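Side-chain contacts in cyanate lyase C-terminal domain-containing protein (PDB 5UK3), which probably catalyses the reaction of cyanate with bicarbonate to give ammonia and carbon dioxide, working as an assembly of ten chains: residues K46-L49 with T50-H54; N102-F105 with K106-S110; R113-I116 with H117-G121. All blocks are in the same frame, centred on the assembly; numbering follows the deposited sequence.

Contact 1 (K46-L49 with T50-H54); sequences KVWL and TSVLH
One face of the Trp-48 indole is covered by Val-52, one helical turn further on. The methyl CG2 sits 3.9 Å from the centroid of the six-membered ring of Trp-48 and only 14° off its normal, which defines a CH-pi contact over the face. Val-52 CG2 is 3.7 Å above the plane of the Trp-48 ring and displaced toward the rim; its closest ring atom is Trp-48 CZ2, at 3.8 Å. The first torsion of Trp-48, with CG anti to the backbone N (chi1 171°), puts CG beside the carbonyl carbon, and the indole leans toward the following turn and Val-52. The other flat group, the imidazole of His-54, is turned back on the helix: ND1 donates to Thr-50 O at 2.9 Å, approaching from above the carbonyl plane.

Hydroxyls add further bonds to the backbone acceptors. Thr-50 OG1 donates to Lys-46 O at 2.8 Å, while Thr-50 N reaches the same oxygen at 3.0 Å from the opposite face of its plane. Without the hydroxyl, as with an alanine here, Lys-46 O would probably be left with the amide alone and the contact with Tyr-35 of helix 35-42 thinned. Ser-51 OG likewise donates to Trp-48 O, 2.6 Å away, and that oxygen also accepts from Val-52 N.

All eight touching residues are buried; helix 46-53 packs among its neighbours in the helix-turn-helix-like N-terminal domain. Leu-49 meets Met-38 of helix 35-42 and, with Leu-53, Ile-67 of helix 61-70; Leu-53 also reaches Phe-24 of helix 23-31. Another flank faces a second subunit, where Lys-46 NZ forms a salt bridge with Glu-119, and NZ also bonds Val-134 O on strand 123-136 of its own chain.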
loop_
_atom_site.group_PDB
_atom_site.type_symbol
_atom_site.label_atom_id
_atom_site.label_comp_id
_atom_site.label_asym_id
_atom_site.label_seq_id
_atom_site.Cartn_x
_atom_site.Cartn_y
_atom_site.Cartn_z
ATOM N N LYS I 46 23.337 -28.050 1.172
ATOM C CA LYS I 46 21.962 -28.477 1.431
ATOM C C LYS I 46 20.898 -27.441 1.050
ATOM O O LYS I 46 19.917 -27.794 0.404
ATOM C CB LYS I 46 21.810 -28.854 2.910
ATOM C CG LYS I 46 20.559 -29.650 3.211
ATOM C CD LYS I 46 19.963 -29.273 4.532
ATOM C CE LYS I 46 20.856 -29.608 5.691
ATOM N NZ LYS I 46 20.220 -29.101 6.925
ATOM N N VAL I 47 21.084 -26.195 1.488
ATOM C CA VAL I 47 20.089 -25.156 1.305
ATOM C C VAL I 47 20.022 -24.794 -0.156
ATOM O O VAL I 47 18.924 -24.563 -0.686
ATOM C CB VAL I 47 20.392 -23.903 2.128
ATOM C CG1 VAL I 47 19.504 -22.742 1.767
ATOM C CG2 VAL I 47 20.221 -24.190 3.615
ATOM N N TRP I 48 21.173 -24.737 -0.830
ATOM C CA TRP I 48 21.182 -24.380 -2.264
ATOM C C TRP I 48 20.415 -25.441 -3.058
ATOM O O TRP I 48 19.577 -25.095 -3.909
ATOM C CB TRP I 48 22.594 -24.286 -2.787
ATOM C CG TRP I 48 22.705 -24.144 -4.227
ATOM C CD1 TRP I 48 22.624 -22.999 -4.913
ATOM C CD2 TRP I 48 22.963 -25.170 -5.189
ATOM N NE1 TRP I 48 22.790 -23.228 -6.256
ATOM C CE2 TRP I 48 23.023 -24.554 -6.449
ATOM C CE3 TRP I 48 23.160 -26.535 -5.104
ATOM C CZ2 TRP I 48 23.243 -25.257 -7.623
ATOM C CZ3 TRP I 48 23.390 -27.239 -6.246
ATOM C CH2 TRP I 48 23.411 -26.606 -7.506
ATOM N N LEU I 49 20.722 -26.715 -2.799
ATOM C CA LEU I 49 20.087 -27.810 -3.507
ATOM C C LEU I 49 18.588 -27.729 -3.282
ATOM O O LEU I 49 17.799 -27.858 -4.233
ATOM C CB LEU I 49 20.619 -29.136 -3.009
ATOM C CG LEU I 49 19.960 -30.398 -3.535
ATOM C CD1 LEU I 49 20.238 -30.543 -5.034
ATOM C CD2 LEU I 49 20.406 -31.650 -2.754
ATOM N N THR I 50 18.190 -27.508 -2.038
ATOM C CA THR I 50 16.792 -27.386 -1.729
ATOM C C THR I 50 16.186 -26.294 -2.637
ATOM O O THR I 50 15.119 -26.494 -3.190
ATOM C CB THR I 50 16.582 -27.111 -0.234
ATOM O OG1 THR I 50 17.195 -28.163 0.538
ATOM C CG2 THR I 50 15.116 -27.056 0.122
ATOM N N SER I 51 16.863 -25.156 -2.761
ATOM C CA SER I 51 16.343 -24.067 -3.543
ATOM C C SER I 51 16.256 -24.401 -5.039
ATOM O O SER I 51 15.386 -23.874 -5.729
ATOM C CB SER I 51 17.146 -22.798 -3.349
ATOM O OG SER I 51 18.353 -22.843 -4.080
ATOM N N VAL I 52 17.136 -25.260 -5.529
ATOM C CA VAL I 52 17.038 -25.720 -6.904
ATOM C C VAL I 52 15.742 -26.510 -7.080
ATOM O O VAL I 52 15.033 -26.345 -8.071
ATOM C CB VAL I 52 18.251 -26.598 -7.295
ATOM C CG1 VAL I 52 17.983 -27.335 -8.599
ATOM C CG2 VAL I 52 19.497 -25.767 -7.442
ATOM N N LEU I 53 15.499 -27.443 -6.167
ATOM C CA LEU I 53 14.303 -28.266 -6.242
ATOM C C LEU I 53 13.046 -27.394 -6.129
ATOM O O LEU I 53 12.047 -27.703 -6.747
ATOM C CB LEU I 53 14.292 -29.333 -5.161
ATOM C CG LEU I 53 15.423 -30.327 -5.155
ATOM C CD1 LEU I 53 15.301 -31.192 -3.907
ATOM C CD2 LEU I 53 15.408 -31.174 -6.379
ATOM N N HIS I 54 13.094 -26.310 -5.365
ATOM C CA HIS I 54 11.954 -25.406 -5.251
ATOM C C HIS I 54 11.848 -24.395 -6.414
ATOM O O HIS I 54 10.895 -23.612 -6.423
ATOM C CB HIS I 54 11.961 -24.656 -3.924
ATOM C CG HIS I 54 11.581 -25.494 -2.776
ATOM N ND1 HIS I 54 12.302 -26.599 -2.388
ATOM C CD2 HIS I 54 10.557 -25.396 -1.911
ATOM C CE1 HIS I 54 11.735 -27.158 -1.335
ATOM N NE2 HIS I 54 10.675 -26.438 -1.020
#

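Contact 2 (N102-F105 with K106-S110); sequences NELF and KVYGS
Leu-104 and Tyr-108 make the side-chain contact across this turn of helix 96-120: methyl CD1 of Leu-104 lies 3.6 Å from ring atom CD2 of Tyr-108 and 3.7 Å from its CE2. The leucine takes CG anti to its nitrogen (chi1 -173°), which carries the branch along the helix to the ring. At the edge of that ring, near its plane, is Leu-104 O, 3.5 Å from Tyr-108 CD2. The same oxygen accepts from Tyr-108 N at 3.0 Å, a bond that sets the backbone. Val-107 CG1 stands 3.8 Å above one face of the Tyr-108 ring, and together with Leu-104 CD1 it limits where the ring can lie.

Farther out, Tyr-108 OH is hydrogen-bonded to Asn-57 of a second subunit, whose Ile-132 packs on Leu-104. Phe-105 stacks on Phe-101 of that subunit, and Glu-103 OE1 forms a salt bridge with Arg-100 of a fourth subunit.

Within the turn, then, the side-chain contact is apolar and the bonds are backbone ones, whereas the polar ends of Glu-103 and Tyr-108 are engaged by other chains, consistent with this part of helix 96-120 lying at subunit interfaces.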
loop_
_atom_site.group_PDB
_atom_site.type_symbol
_atom_site.label_atom_id
_atom_site.label_comp_id
_atom_site.label_asym_id
_atom_site.label_seq_id
_atom_site.Cartn_x
_atom_site.Cartn_y
_atom_site.Cartn_z
ATOM N N ASN I 102 11.914 -12.023 9.040
ATOM C CA ASN I 102 11.754 -10.609 8.678
ATOM C C ASN I 102 11.735 -9.702 9.906
ATOM O O ASN I 102 12.390 -8.663 9.935
ATOM C CB ASN I 102 10.599 -10.428 7.661
ATOM C CG ASN I 102 10.963 -11.016 6.282
ATOM O OD1 ASN I 102 12.144 -10.960 5.808
ATOM N ND2 ASN I 102 9.970 -11.638 5.631
ATOM N N GLU I 103 11.092 -10.165 10.966
ATOM C CA GLU I 103 11.010 -9.393 12.213
ATOM C C GLU I 103 12.368 -9.269 12.826
ATOM O O GLU I 103 12.754 -8.233 13.343
ATOM C CB GLU I 103 10.081 -10.079 13.192
ATOM C CG GLU I 103 10.159 -9.527 14.580
ATOM C CD GLU I 103 8.962 -9.920 15.393
ATOM O OE1 GLU I 103 9.126 -10.817 16.271
ATOM O OE2 GLU I 103 7.857 -9.339 15.136
ATOM N N LEU I 104 13.118 -10.345 12.724
ATOM C CA LEU I 104 14.453 -10.372 13.234
ATOM C C LEU I 104 15.304 -9.262 12.644
ATOM O O LEU I 104 16.004 -8.609 13.365
ATOM C CB LEU I 104 15.062 -11.735 13.007
ATOM C CG LEU I 104 16.395 -12.012 13.618
ATOM C CD1 LEU I 104 16.215 -11.939 15.118
ATOM C CD2 LEU I 104 16.911 -13.398 13.266
ATOM N N PHE I 105 15.218 -8.995 11.354
ATOM C CA PHE I 105 15.997 -7.886 10.751
ATOM C C PHE I 105 15.350 -6.526 10.947
ATOM O O PHE I 105 15.975 -5.514 10.750
ATOM C CB PHE I 105 16.310 -8.178 9.273
ATOM C CG PHE I 105 17.237 -9.323 9.105
ATOM C CD1 PHE I 105 18.589 -9.142 9.266
ATOM C CD2 PHE I 105 16.768 -10.590 8.900
ATOM C CE1 PHE I 105 19.474 -10.212 9.173
ATOM C CE2 PHE I 105 17.624 -11.665 8.826
ATOM C CZ PHE I 105 18.988 -11.480 8.951
ATOM N N LYS I 106 14.082 -6.502 11.302
ATOM C CA LYS I 106 13.460 -5.251 11.708
ATOM C C LYS I 106 14.010 -4.814 13.061
ATOM O O LYS I 106 14.274 -3.634 13.257
ATOM C CB LYS I 106 11.920 -5.343 11.716
ATOM C CG LYS I 106 11.307 -4.869 10.415
ATOM C CD LYS I 106 9.787 -4.835 10.467
ATOM C CE LYS I 106 9.162 -6.079 9.827
ATOM N NZ LYS I 106 7.723 -6.197 10.182
ATOM N N VAL I 107 14.218 -5.763 13.950
ATOM C CA VAL I 107 14.704 -5.465 15.270
ATOM C C VAL I 107 16.224 -5.260 15.313
ATOM O O VAL I 107 16.689 -4.287 15.898
ATOM C CB VAL I 107 14.281 -6.562 16.250
ATOM C CG1 VAL I 107 14.990 -6.385 17.576
ATOM C CG2 VAL I 107 12.794 -6.520 16.478
ATOM N N TYR I 108 16.995 -6.158 14.704
ATOM C CA TYR I 108 18.454 -6.085 14.748
ATOM C C TYR I 108 19.124 -5.454 13.531
ATOM O O TYR I 108 20.352 -5.367 13.435
ATOM C CB TYR I 108 19.032 -7.466 14.986
ATOM C CG TYR I 108 18.650 -8.010 16.291
ATOM C CD1 TYR I 108 19.283 -7.606 17.447
ATOM C CD2 TYR I 108 17.634 -8.904 16.404
ATOM C CE1 TYR I 108 18.919 -8.119 18.696
ATOM C CE2 TYR I 108 17.259 -9.430 17.642
ATOM C CZ TYR I 108 17.912 -9.044 18.793
ATOM O OH TYR I 108 17.540 -9.614 19.991
ATOM N N GLY I 109 18.338 -4.992 12.582
ATOM C CA GLY I 109 18.879 -4.491 11.314
ATOM C C GLY I 109 19.869 -3.373 11.494
ATOM O O GLY I 109 20.970 -3.474 11.008
ATOM N N SER I 110 19.495 -2.346 12.240
ATOM C CA SER I 110 20.390 -1.253 12.416
ATOM C C SER I 110 21.678 -1.653 13.132
ATOM O O SER I 110 22.704 -1.021 12.904
ATOM C CB SER I 110 19.714 -0.105 13.166
ATOM O OG SER I 110 19.448 -0.415 14.524
#

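Contact 3 (R113-I116 with H117-G121); sequences RGII and HEEFG
Three side-chain pairs, Arg-113 with His-117, Ile-115 with Glu-119 and Ile-116 with Phe-120, form a local contact between residues four apart in the last turns of helix 96-120; Gly-114 and Glu-118 are joined through the backbone. The i to i+4 backbone bonds establish the helix, among them His-117 N to Arg-113 O at 3.0 Å and Phe-120 N to Ile-116 O at 2.8 Å.

At the first pair, the planes of the Arg-113 guanidinium and the His-117 imidazole are 77° apart. NE2 of His-117 lies over one face of the guanidinium, 3.6 Å from Arg-113 CZ, while Arg-113 NH2 sits in plane at the imidazole edge. The ring's own face is turned to the backbone: Arg-113 O lies 3.2 Å above the His-117 plane. An Arg-113 chain extended from CG to NE makes this reach possible. Glu-119 runs alongside Ile-115, with OE2 3.6 Å from the methyl CG2 of Ile-115. At the end, Ile-116 CG2 is 3.9 Å from Phe-120 CD1, and Ile-116 O lies in plane at the edge of the phenyl ring.

Gly-121 then leaves helical angles with a positive phi of 116°, a conformation in which a beta carbon would collide with the carbonyl oxygen of Phe-120.

Around this helix end, Phe-120 meets Phe-150 of strand 141-152, the ring planes about 30° apart. A second subunit supplies Lys-46 from its helix 46-53 as the salt-bridge partner of Glu-119, and its Tyr-35 N is hydrogen-bonded to Glu-118 OE1; its strand 123-136 packs through Val-134 on Ile-115 and through Lys-136 on Phe-120.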
loop_
_atom_site.group_PDB
_atom_site.type_symbol
_atom_site.label_atom_id
_atom_site.label_comp_id
_atom_site.label_asym_id
_atom_site.label_seq_id
_atom_site.Cartn_x
_atom_site.Cartn_y
_atom_site.Cartn_z
ATOM N N ARG I 113 23.845 -3.385 10.659
ATOM C CA ARG I 113 24.343 -2.368 9.809
ATOM C C ARG I 113 25.583 -1.688 10.425
ATOM O O ARG I 113 26.616 -1.536 9.781
ATOM C CB ARG I 113 23.241 -1.348 9.567
ATOM C CG ARG I 113 23.531 -0.484 8.385
ATOM C CD ARG I 113 22.306 0.307 7.964
ATOM N NE ARG I 113 22.811 1.506 7.343
ATOM C CZ ARG I 113 23.292 2.549 8.011
ATOM N NH1 ARG I 113 23.261 2.569 9.351
ATOM N NH2 ARG I 113 23.783 3.598 7.341
ATOM N N GLY I 114 25.453 -1.284 11.667
ATOM C CA GLY I 114 26.521 -0.644 12.395
ATOM C C GLY I 114 27.752 -1.512 12.607
ATOM O O GLY I 114 28.882 -1.033 12.431
ATOM N N ILE I 115 27.546 -2.776 12.970
ATOM C CA ILE I 115 28.650 -3.684 13.166
ATOM C C ILE I 115 29.369 -3.942 11.861
ATOM O O ILE I 115 30.584 -3.894 11.808
ATOM C CB ILE I 115 28.193 -5.007 13.746
ATOM C CG1 ILE I 115 27.741 -4.808 15.180
ATOM C CG2 ILE I 115 29.333 -6.013 13.731
ATOM C CD1 ILE I 115 26.836 -5.917 15.675
ATOM N N ILE I 116 28.622 -4.186 10.792
ATOM C CA ILE I 116 29.248 -4.447 9.498
ATOM C C ILE I 116 30.025 -3.211 9.040
ATOM O O ILE I 116 31.112 -3.364 8.466
ATOM C CB ILE I 116 28.252 -4.909 8.438
ATOM C CG1 ILE I 116 27.778 -6.316 8.782
ATOM C CG2 ILE I 116 28.892 -4.964 7.066
ATOM C CD1 ILE I 116 26.470 -6.726 8.072
ATOM N N HIS I 117 29.488 -2.005 9.274
ATOM C CA HIS I 117 30.187 -0.804 8.832
ATOM C C HIS I 117 31.497 -0.656 9.531
ATOM O O HIS I 117 32.503 -0.311 8.918
ATOM C CB HIS I 117 29.389 0.478 9.040
ATOM C CG HIS I 117 28.249 0.686 8.096
ATOM N ND1 HIS I 117 28.104 -0.054 6.945
ATOM C CD2 HIS I 117 27.236 1.578 8.096
ATOM C CE1 HIS I 117 27.041 0.350 6.288
ATOM N NE2 HIS I 117 26.493 1.334 6.972
ATOM N N GLU I 118 31.486 -0.905 10.825
ATOM C CA GLU I 118 32.683 -0.760 11.670
ATOM C C GLU I 118 33.727 -1.814 11.346
ATOM O O GLU I 118 34.882 -1.494 11.242
ATOM C CB GLU I 118 32.260 -0.814 13.131
ATOM C CG GLU I 118 33.345 -1.081 14.122
ATOM C CD GLU I 118 32.820 -0.997 15.536
ATOM O OE1 GLU I 118 32.628 -2.058 16.182
ATOM O OE2 GLU I 118 32.594 0.148 15.988
ATOM N N GLU I 119 33.311 -3.057 11.140
ATOM C CA GLU I 119 34.238 -4.198 10.939
ATOM C C GLU I 119 34.624 -4.531 9.485
ATOM O O GLU I 119 35.653 -5.134 9.273
ATOM C CB GLU I 119 33.666 -5.451 11.571
ATOM C CG GLU I 119 33.349 -5.274 13.051
ATOM C CD GLU I 119 32.967 -6.574 13.768
ATOM O OE1 GLU I 119 32.991 -7.657 13.124
ATOM O OE2 GLU I 119 32.675 -6.519 14.989
ATOM N N PHE I 120 33.824 -4.127 8.503
ATOM C CA PHE I 120 34.159 -4.278 7.074
ATOM C C PHE I 120 34.300 -2.976 6.267
ATOM O O PHE I 120 35.062 -2.925 5.310
ATOM C CB PHE I 120 33.092 -5.084 6.368
ATOM C CG PHE I 120 32.949 -6.485 6.869
ATOM C CD1 PHE I 120 32.181 -6.743 7.990
ATOM C CD2 PHE I 120 33.554 -7.547 6.218
ATOM C CE1 PHE I 120 32.027 -8.042 8.455
ATOM C CE2 PHE I 120 33.397 -8.842 6.674
ATOM C CZ PHE I 120 32.622 -9.092 7.790
ATOM N N GLY I 121 33.555 -1.947 6.628
ATOM C CA GLY I 121 33.588 -0.682 5.930
ATOM C C GLY I 121 32.242 -0.408 5.295
ATOM O O GLY I 121 31.267 -1.089 5.569
#

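How the contacts relate
Contacts 2 and 3 are successive parts of helix 96-120, about three turns apart, their centres about 16 Å from each other, whereas contact 1 belongs to the N-terminal helical domain and lies about 25 and 30 Å from them between centres. Contact 1 is core and contact 2 is mostly buried, but contact 3 is only partly buried. Hydroxyl-to-carbonyl bonds and a CH-pi contact characterise the first, an apolar leucine-tyrosine pair the second, and a mix of charged, polar and apolar chains the third. All three touch a second subunit: Lys-46 of contact 1 is salt-bridged to Glu-119 of a neighbouring subunit, in that chain's contact 3, and Ser-51 packs on Tyr-108 of a neighbouring subunit.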